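Fibrinogen binding protein (PDB 3DOA) probably binds fibrinogen and belongs to the NFACT family. Local coordinates at residues M1-L6 with G200-I205; K25-P29 with F74-R79; N31-M36 with L47-P53. One frame throughout, in Å; residues are numbered along the deposited sequence.

Interaction 1 is the most deeply buried of the three: it brings the N-terminus to the start of helix 203-210, almost two hundred residues on, through a hydroxyl-carboxylate bond, a backbone bond and several apolar contacts. Interactions 2 and 3 are partly buried and share one four-stranded antiparallel sheet, in which strands 22-30 and 33-40 are neighbours; N27 N lies 2.8 Å from L35 O, a probable hydrogen bond joining the two contacts. Interaction 3 is backbone pairing within that sheet, whereas interaction 2 sets helix 73-82 against its outermost strand 22-30 with apolar packing and weak side-chain bonds. The centres of interactions 1 and 2 are about 29 Å apart.

Interaction 1: M1-L6 with G200-I205; sequences MAYDGL and GFSPLI
S202 and D4 make the strongest side-chain bond between the start of the chain and the turn that leads into helix 203-210. S202 OG donates to D4 OD1 at 2.7 Å, approaching on the syn side of the carboxylate, 20° out of its plane. The same hydroxyl is the N-cap of helix 203-210, accepting a weak bond from I205 N at 3.4 Å. With chi1 at 51°, OG sits between the backbone N and the carbonyl carbon and serves both partners. D4 stands at the N-cap position of helix 5-15, but its carboxylate turns to S202 instead of capping that helix. One residue on, G5 N donates to G200 O at 2.9 Å, in the carbonyl plane and on a lone pair. Here the two glycines let the backbones close to 3.9 Å between G5 CA and G200 CA, and G200 takes a positive phi of 74°. R97 ties both segments together, bonding F201 O and, weakly, M1 O.

Apolar groups surround these bonds. The A2 methyl lies against L204 CD1, next to Y252 and F251 of strand 251-252. At the exposed outer end, the extended chain of M1 crosses P203 at about a right angle and brings its CE to 3.6 Å from F201 O. On the helix 5-15 side, L6 packs towards helix 220-232, with M229 and T232 beside it. The contact thus joins the start of helix 5-15 to the start of helix 203-210, beside helix 220-232. L6 CD1 touches both I205 and F201: it is 3.7 Å from I205 CG1 and 4.0 Å from F201 CE1, meeting that ring obliquely.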
loop_
_atom_site.group_PDB
_atom_site.type_symbol
_atom_site.label_atom_id
_atom_site.label_comp_id
_atom_site.label_asym_id
_atom_site.label_seq_id
_atom_site.Cartn_x
_atom_site.Cartn_y
_atom_site.Cartn_z
ATOM N N MET A 1 6.015 -0.649 -8.902
ATOM C CA MET A 1 4.569 -0.853 -9.197
ATOM C C MET A 1 3.978 -2.231 -8.773
ATOM O O MET A 1 2.759 -2.375 -8.836
ATOM C CB MET A 1 4.224 -0.535 -10.695
ATOM C CG MET A 1 2.726 0.068 -10.847
ATOM S SD MET A 1 2.043 0.942 -12.359
ATOM C CE MET A 1 0.361 1.573 -11.871
ATOM N N ALA A 2 4.774 -3.225 -8.317
ATOM C CA ALA A 2 4.194 -4.527 -7.802
ATOM C C ALA A 2 3.502 -4.373 -6.459
ATOM O O ALA A 2 2.640 -5.189 -6.121
ATOM C CB ALA A 2 5.222 -5.626 -7.695
ATOM N N TYR A 3 3.879 -3.349 -5.674
ATOM C CA TYR A 3 3.027 -2.867 -4.554
ATOM C C TYR A 3 1.778 -2.092 -5.066
ATOM O O TYR A 3 1.753 -0.926 -5.114
ATOM C CB TYR A 3 3.862 -2.064 -3.562
ATOM C CG TYR A 3 3.484 -2.272 -2.083
ATOM C CD1 TYR A 3 2.201 -1.943 -1.596
ATOM C CD2 TYR A 3 4.411 -2.769 -1.178
ATOM C CE1 TYR A 3 1.883 -2.104 -0.258
ATOM C CE2 TYR A 3 4.086 -2.959 0.142
ATOM C CZ TYR A 3 2.828 -2.627 0.603
ATOM O OH TYR A 3 2.521 -2.849 1.914
ATOM N N ASP A 4 0.823 -2.844 -5.572
ATOM C CA ASP A 4 -0.531 -2.472 -5.936
ATOM C C ASP A 4 -1.428 -1.917 -4.864
ATOM O O ASP A 4 -1.180 -2.077 -3.654
ATOM C CB ASP A 4 -1.274 -3.810 -6.083
ATOM C CG ASP A 4 -0.997 -4.459 -7.287
ATOM O OD1 ASP A 4 0.014 -4.066 -7.864
ATOM O OD2 ASP A 4 -1.773 -5.329 -7.694
ATOM N N GLY A 5 -2.586 -1.480 -5.335
ATOM C CA GLY A 5 -3.765 -1.464 -4.531
ATOM C C GLY A 5 -4.015 -2.804 -3.886
ATOM O O GLY A 5 -4.077 -2.911 -2.677
ATOM N N LEU A 6 -4.150 -3.856 -4.678
ATOM C CA LEU A 6 -4.559 -5.149 -4.119
ATOM C C LEU A 6 -3.542 -5.719 -3.132
ATOM O O LEU A 6 -3.910 -6.303 -2.108
ATOM C CB LEU A 6 -4.890 -6.130 -5.238
ATOM C CG LEU A 6 -5.848 -5.602 -6.321
ATOM C CD1 LEU A 6 -5.690 -6.529 -7.384
ATOM C CD2 LEU A 6 -7.342 -5.545 -5.960
ATOM N N GLY A 200 -5.751 1.388 -8.337
ATOM C CA GLY A 200 -4.887 0.415 -7.702
ATOM C C GLY A 200 -4.467 -0.815 -8.477
ATOM O O GLY A 200 -3.825 -1.699 -7.907
ATOM N N PHE A 201 -4.786 -0.887 -9.760
ATOM C CA PHE A 201 -4.292 -1.982 -10.599
ATOM C C PHE A 201 -2.831 -1.814 -11.009
ATOM O O PHE A 201 -2.280 -0.719 -10.937
ATOM C CB PHE A 201 -5.159 -2.130 -11.845
ATOM C CG PHE A 201 -6.354 -3.048 -11.668
ATOM C CD1 PHE A 201 -6.585 -3.744 -10.465
ATOM C CD2 PHE A 201 -7.207 -3.273 -12.747
ATOM C CE1 PHE A 201 -7.662 -4.604 -10.340
ATOM C CE2 PHE A 201 -8.272 -4.123 -12.613
ATOM C CZ PHE A 201 -8.496 -4.788 -11.405
ATOM N N SER A 202 -2.215 -2.930 -11.382
ATOM C CA SER A 202 -0.845 -3.004 -11.913
ATOM C C SER A 202 -0.830 -3.947 -13.118
ATOM O O SER A 202 -1.712 -4.860 -13.244
ATOM C CB SER A 202 0.097 -3.629 -10.898
ATOM O OG SER A 202 -0.468 -4.854 -10.446
ATOM N N PRO A 203 0.203 -3.793 -13.960
ATOM C CA PRO A 203 0.579 -4.717 -14.979
ATOM C C PRO A 203 0.412 -6.179 -14.535
ATOM O O PRO A 203 -0.309 -6.950 -15.184
ATOM C CB PRO A 203 2.031 -4.360 -15.167
ATOM C CG PRO A 203 2.035 -2.948 -15.054
ATOM C CD PRO A 203 1.126 -2.656 -13.957
ATOM N N LEU A 204 1.021 -6.519 -13.407
ATOM C CA LEU A 204 0.940 -7.859 -12.885
ATOM C C LEU A 204 -0.468 -8.356 -12.871
ATOM O O LEU A 204 -0.756 -9.436 -13.448
ATOM C CB LEU A 204 1.500 -7.944 -11.474
ATOM C CG LEU A 204 3.023 -8.036 -11.378
ATOM C CD1 LEU A 204 3.648 -7.576 -10.003
ATOM C CD2 LEU A 204 3.353 -9.479 -11.698
ATOM N N ILE A 205 -1.363 -7.599 -12.246
ATOM C CA ILE A 205 -2.712 -8.121 -12.080
ATOM C C ILE A 205 -3.526 -8.020 -13.390
ATOM O O ILE A 205 -4.294 -8.948 -13.713
ATOM C CB ILE A 205 -3.442 -7.466 -10.879
ATOM C CG1 ILE A 205 -4.628 -8.357 -10.433
ATOM C CG2 ILE A 205 -3.778 -5.984 -11.164
ATOM C CD1 ILE A 205 -4.195 -9.666 -9.743
#

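Interaction 2: K25-P29 with F74-R79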
loop_
_atom_site.group_PDB
_atom_site.type_symbol
_atom_site.label_atom_id
_atom_site.label_comp_id
_atom_site.label_asym_id
_atom_site.label_seq_id
_atom_site.Cartn_x
_atom_site.Cartn_y
_atom_site.Cartn_z
ATOM N N LYS A 25 8.127 3.948 19.924
ATOM C CA LYS A 25 9.456 4.322 19.428
ATOM C C LYS A 25 9.327 4.681 17.954
ATOM O O LYS A 25 8.521 4.081 17.203
ATOM C CB LYS A 25 10.405 3.139 19.563
ATOM C CG LYS A 25 11.908 3.450 19.741
ATOM C CD LYS A 25 12.579 2.573 20.943
ATOM C CE LYS A 25 12.491 0.967 20.756
ATOM N NZ LYS A 25 12.580 0.096 22.036
ATOM N N ILE A 26 10.101 5.664 17.524
ATOM C CA ILE A 26 10.085 6.024 16.114
ATOM C C ILE A 26 11.476 6.403 15.696
ATOM O O ILE A 26 12.019 7.352 16.212
ATOM C CB ILE A 26 9.111 7.176 15.809
ATOM C CG1 ILE A 26 7.734 6.839 16.410
ATOM C CG2 ILE A 26 9.035 7.445 14.267
ATOM C CD1 ILE A 26 6.616 7.823 16.066
ATOM N N ASN A 27 12.064 5.640 14.779
ATOM C CA ASN A 27 13.328 6.017 14.208
ATOM C C ASN A 27 13.271 6.258 12.709
ATOM O O ASN A 27 12.232 6.124 12.091
ATOM C CB ASN A 27 14.357 4.979 14.530
ATOM C CG ASN A 27 14.377 4.644 15.953
ATOM O OD1 ASN A 27 15.176 5.160 16.705
ATOM N ND2 ASN A 27 13.483 3.773 16.346
ATOM N N GLN A 28 14.406 6.662 12.146
ATOM C CA GLN A 28 14.497 7.067 10.760
ATOM C C GLN A 28 15.891 6.626 10.404
ATOM O O GLN A 28 16.838 7.341 10.642
ATOM C CB GLN A 28 14.332 8.597 10.658
ATOM C CG GLN A 28 14.481 9.230 9.258
ATOM C CD GLN A 28 14.292 10.737 9.276
ATOM O OE1 GLN A 28 13.431 11.231 9.960
ATOM N NE2 GLN A 28 15.074 11.449 8.522
ATOM N N PRO A 29 16.035 5.422 9.868
ATOM C CA PRO A 29 17.396 4.941 9.642
ATOM C C PRO A 29 18.057 5.526 8.431
ATOM O O PRO A 29 19.261 5.329 8.295
ATOM C CB PRO A 29 17.220 3.448 9.451
ATOM C CG PRO A 29 15.705 3.204 9.802
ATOM C CD PRO A 29 15.036 4.438 9.445
ATOM N N PHE A 74 12.454 14.877 11.460
ATOM C CA PHE A 74 11.164 14.375 11.065
ATOM C C PHE A 74 10.709 13.313 12.038
ATOM O O PHE A 74 9.530 13.258 12.415
ATOM C CB PHE A 74 11.244 13.820 9.694
ATOM C CG PHE A 74 9.953 13.420 9.157
ATOM C CD1 PHE A 74 9.037 14.387 8.740
ATOM C CD2 PHE A 74 9.631 12.074 9.021
ATOM C CE1 PHE A 74 7.758 13.985 8.203
ATOM C CE2 PHE A 74 8.373 11.669 8.468
ATOM C CZ PHE A 74 7.442 12.621 8.066
ATOM N N ALA A 75 11.661 12.485 12.459
ATOM C CA ALA A 75 11.439 11.476 13.502
ATOM C C ALA A 75 11.058 12.175 14.811
ATOM O O ALA A 75 10.130 11.731 15.491
ATOM C CB ALA A 75 12.695 10.618 13.694
ATOM N N ARG A 76 11.756 13.275 15.130
ATOM C CA ARG A 76 11.443 14.099 16.306
ATOM C C ARG A 76 9.960 14.515 16.262
ATOM O O ARG A 76 9.168 14.235 17.190
ATOM C CB ARG A 76 12.302 15.363 16.349
ATOM C CG ARG A 76 13.645 15.264 16.985
ATOM C CD ARG A 76 14.123 16.688 17.349
ATOM N NE ARG A 76 14.542 17.507 16.198
ATOM C CZ ARG A 76 15.682 17.306 15.503
ATOM N NH1 ARG A 76 16.512 16.295 15.812
ATOM N NH2 ARG A 76 15.993 18.097 14.460
ATOM N N VAL A 77 9.585 15.145 15.151
ATOM C CA VAL A 77 8.241 15.617 15.034
ATOM C C VAL A 77 7.334 14.460 15.285
ATOM O O VAL A 77 6.333 14.582 15.989
ATOM C CB VAL A 77 7.872 16.147 13.683
ATOM C CG1 VAL A 77 6.395 16.467 13.695
ATOM C CG2 VAL A 77 8.726 17.354 13.306
ATOM N N PHE A 78 7.662 13.318 14.715
ATOM C CA PHE A 78 6.813 12.154 14.915
ATOM C C PHE A 78 6.655 11.670 16.385
ATOM O O PHE A 78 5.546 11.386 16.843
ATOM C CB PHE A 78 7.343 11.043 14.053
ATOM C CG PHE A 78 6.582 10.854 12.790
ATOM C CD1 PHE A 78 6.254 11.964 11.984
ATOM C CD2 PHE A 78 6.251 9.560 12.357
ATOM C CE1 PHE A 78 5.571 11.791 10.759
ATOM C CE2 PHE A 78 5.586 9.380 11.163
ATOM C CZ PHE A 78 5.232 10.500 10.364
ATOM N N ARG A 79 7.755 11.578 17.101
ATOM C CA ARG A 79 7.703 11.265 18.507
ATOM C C ARG A 79 6.846 12.232 19.305
ATOM O O ARG A 79 6.016 11.804 20.109
ATOM C CB ARG A 79 9.089 11.318 19.062
ATOM C CG ARG A 79 10.009 10.379 18.354
ATOM C CD ARG A 79 11.462 10.519 18.780
ATOM N NE ARG A 79 12.137 9.236 18.631
ATOM C CZ ARG A 79 13.392 8.970 18.959
ATOM N NH1 ARG A 79 14.203 9.863 19.508
ATOM N NH2 ARG A 79 13.831 7.757 18.739
#
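Q28 and R79 reach across this contact on straightened side chains. The Q28 chain is fully extended, with CG opposite the backbone N (chi1 177°) and CD trans to CA, which delivers OE1 to the first turn of helix 73-82. R79 leaves that helix with CG beside its own N (chi1 -58°) and runs straight from CG to NE, bringing NE and NH2 to the strand backbone at I26. The motif is a helix packed on an antiparallel sheet: helix segment 74-79 runs nearly antiparallel to segment 25-28 of the outermost strand 22-30 (167° between N-to-C directions), the axes approaching to 7.7 Å.

One acceptor receives both bonds of R79. I26 O lies 3.1 Å from both R79 NE and R79 NH2, obliquely to the guanidinium, both bonds bent and weak. N27 OD1 lies near R79 NH2 without bonding to it, and E83 forms a weak, long ion pair with the arginine. At the other end Q28 OE1 accepts a weak bond from A75 N at 3.3 Å, and the same oxygen touches F74 CB, near the plane of the F74 ring at its edge.

Between these polar ends lies I26, buried and facing the helix. Its CG2 and CD1 both rest against F78 CB from one side, the two side chains crossing at about a right angle, while I34 of strand 33-40 flanks I26. A75 adds a methyl beside the aliphatic part of Q28, 4.0 Å from CB to CB. F74 stacks on F141, which also touches Q28. I26 CD1 lies 3.9 Å from F78 CB.

Interaction 3: N31-M36 with L47-P53; sequences NDTILM and LLLSIHP
L49 packs against I34 and M36 on one face of this beta hairpin, formed by strands 33-40 and 43-50. Its CD1 rests against I34 CG2 and M36 CB, both on the neighbouring strand, at 4.0 Å from each. L47 sits beside M36 on the same face, which F74, F78 and L82 of helix 73-82 help to cover. On the other face L35 lays its CD1 over the CB of L48 at 3.9 Å, while T33 CG2 nestles against L48 CG. The T33 hydroxyl turns instead to D30, and S50 is its neighbour across the pair.

Beneath these bumps I34 and L49 form a hydrogen-bonded pair: I34 N to L49 O and L49 N to I34 O are both 2.8 Å, the first almost straight at 173°. M36 and L47 repeat the pairing, M36 N to L47 O at 2.8 Å and L47 N to M36 O at 3.1 Å. Past the strands, the D32 carboxylate approaches the H52 ring obliquely. Ordinary backbone bonds thus fix the register, while the face of I34, M36, L47 and L49 suits burial under helix 73-82.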
loop_
_atom_site.group_PDB
_atom_site.type_symbol
_atom_site.label_atom_id
_atom_site.label_comp_id
_atom_site.label_asym_id
_atom_site.label_seq_id
_atom_site.Cartn_x
_atom_site.Cartn_y
_atom_site.Cartn_z
ATOM N N ASN A 31 17.125 8.747 4.883
ATOM C CA ASN A 31 16.239 9.811 4.433
ATOM C C ASN A 31 14.960 9.375 3.826
ATOM O O ASN A 31 14.141 10.214 3.508
ATOM C CB ASN A 31 16.919 10.665 3.404
ATOM C CG ASN A 31 17.975 11.509 3.995
ATOM O OD1 ASN A 31 19.176 11.177 3.878
ATOM N ND2 ASN A 31 17.553 12.601 4.701
ATOM N N ASP A 32 14.787 8.075 3.640
ATOM C CA ASP A 32 13.648 7.536 2.906
ATOM C C ASP A 32 12.790 6.635 3.775
ATOM O O ASP A 32 11.826 6.062 3.295
ATOM C CB ASP A 32 14.150 6.744 1.686
ATOM C CG ASP A 32 14.786 7.650 0.592
ATOM O OD1 ASP A 32 14.129 8.640 0.151
ATOM O OD2 ASP A 32 15.944 7.358 0.162
ATOM N N THR A 33 13.111 6.514 5.057
ATOM C CA THR A 33 12.525 5.455 5.825
ATOM C C THR A 33 12.195 5.813 7.245
ATOM O O THR A 33 13.028 6.385 7.983
ATOM C CB THR A 33 13.498 4.340 5.944
ATOM O OG1 THR A 33 14.004 4.026 4.646
ATOM C CG2 THR A 33 12.809 3.144 6.570
ATOM N N ILE A 34 10.983 5.439 7.633
ATOM C CA ILE A 34 10.550 5.541 8.997
ATOM C C ILE A 34 10.219 4.166 9.515
ATOM O O ILE A 34 9.503 3.371 8.906
ATOM C CB ILE A 34 9.355 6.522 9.177
ATOM C CG1 ILE A 34 9.850 7.976 9.173
ATOM C CG2 ILE A 34 8.607 6.287 10.454
ATOM C CD1 ILE A 34 10.961 8.266 10.197
ATOM N N LEU A 35 10.772 3.935 10.689
ATOM C CA LEU A 35 10.682 2.713 11.439
ATOM C C LEU A 35 9.862 3.057 12.652
ATOM O O LEU A 35 10.230 3.945 13.417
ATOM C CB LEU A 35 12.101 2.345 11.853
ATOM C CG LEU A 35 12.457 0.871 11.870
ATOM C CD1 LEU A 35 11.603 0.062 10.843
ATOM C CD2 LEU A 35 13.982 0.745 11.650
ATOM N N MET A 36 8.726 2.421 12.836
ATOM C CA MET A 36 7.821 2.864 13.904
ATOM C C MET A 36 7.553 1.638 14.755
ATOM O O MET A 36 6.880 0.738 14.264
ATOM C CB MET A 36 6.564 3.477 13.278
ATOM C CG MET A 36 5.323 3.424 14.131
ATOM S SD MET A 36 3.816 4.359 13.518
ATOM C CE MET A 36 4.434 5.987 12.966
ATOM N N LEU A 47 7.383 -1.610 12.319
ATOM C CA LEU A 47 6.609 -1.233 11.139
ATOM C C LEU A 47 7.511 -0.357 10.276
ATOM O O LEU A 47 7.980 0.687 10.724
ATOM C CB LEU A 47 5.388 -0.433 11.586
ATOM C CG LEU A 47 4.316 -0.213 10.553
ATOM C CD1 LEU A 47 3.796 -1.542 10.055
ATOM C CD2 LEU A 47 3.208 0.517 11.202
ATOM N N LEU A 48 7.793 -0.787 9.060
ATOM C CA LEU A 48 8.651 -0.019 8.192
ATOM C C LEU A 48 7.808 0.630 7.140
ATOM O O LEU A 48 6.922 0.000 6.510
ATOM C CB LEU A 48 9.719 -0.906 7.570
ATOM C CG LEU A 48 10.771 -0.269 6.635
ATOM C CD1 LEU A 48 12.122 -1.049 6.668
ATOM C CD2 LEU A 48 10.239 -0.177 5.242
ATOM N N LEU A 49 8.089 1.917 7.000
ATOM C CA LEU A 49 7.373 2.790 6.108
ATOM C C LEU A 49 8.459 3.414 5.262
ATOM O O LEU A 49 9.218 4.201 5.784
ATOM C CB LEU A 49 6.596 3.864 6.895
ATOM C CG LEU A 49 5.467 3.481 7.904
ATOM C CD1 LEU A 49 5.893 3.614 9.360
ATOM C CD2 LEU A 49 4.230 4.339 7.746
ATOM N N SER A 50 8.590 3.017 3.991
ATOM C CA SER A 50 9.650 3.541 3.114
ATOM C C SER A 50 9.000 4.327 2.054
ATOM O O SER A 50 8.002 3.967 1.542
ATOM C CB SER A 50 10.513 2.455 2.424
ATOM O OG SER A 50 11.817 2.961 2.019
ATOM N N ILE A 51 9.645 5.394 1.695
ATOM C CA ILE A 51 9.120 6.388 0.794
ATOM C C ILE A 51 10.062 6.310 -0.429
ATOM O O ILE A 51 10.008 7.151 -1.323
ATOM C CB ILE A 51 9.258 7.741 1.564
ATOM C CG1 ILE A 51 8.616 8.963 0.944
ATOM C CG2 ILE A 51 10.785 8.165 1.707
ATOM C CD1 ILE A 51 9.538 10.317 1.359
ATOM N N HIS A 52 10.941 5.297 -0.448
ATOM C CA HIS A 52 12.030 5.242 -1.406
ATOM C C HIS A 52 11.495 5.149 -2.860
ATOM O O HIS A 52 10.537 4.393 -3.130
ATOM C CB HIS A 52 12.882 4.039 -1.079
ATOM C CG HIS A 52 14.040 3.885 -1.989
ATOM N ND1 HIS A 52 15.292 4.370 -1.680
ATOM C CD2 HIS A 52 14.128 3.377 -3.237
ATOM C CE1 HIS A 52 16.114 4.124 -2.685
ATOM N NE2 HIS A 52 15.429 3.524 -3.642
ATOM N N PRO A 53 12.085 5.925 -3.795
ATOM C CA PRO A 53 11.531 6.110 -5.149
ATOM C C PRO A 53 11.346 4.815 -5.926
ATOM O O PRO A 53 10.404 4.669 -6.726
ATOM C CB PRO A 53 12.525 7.011 -5.824
ATOM C CG PRO A 53 13.718 6.985 -4.982
ATOM C CD PRO A 53 13.310 6.708 -3.619
#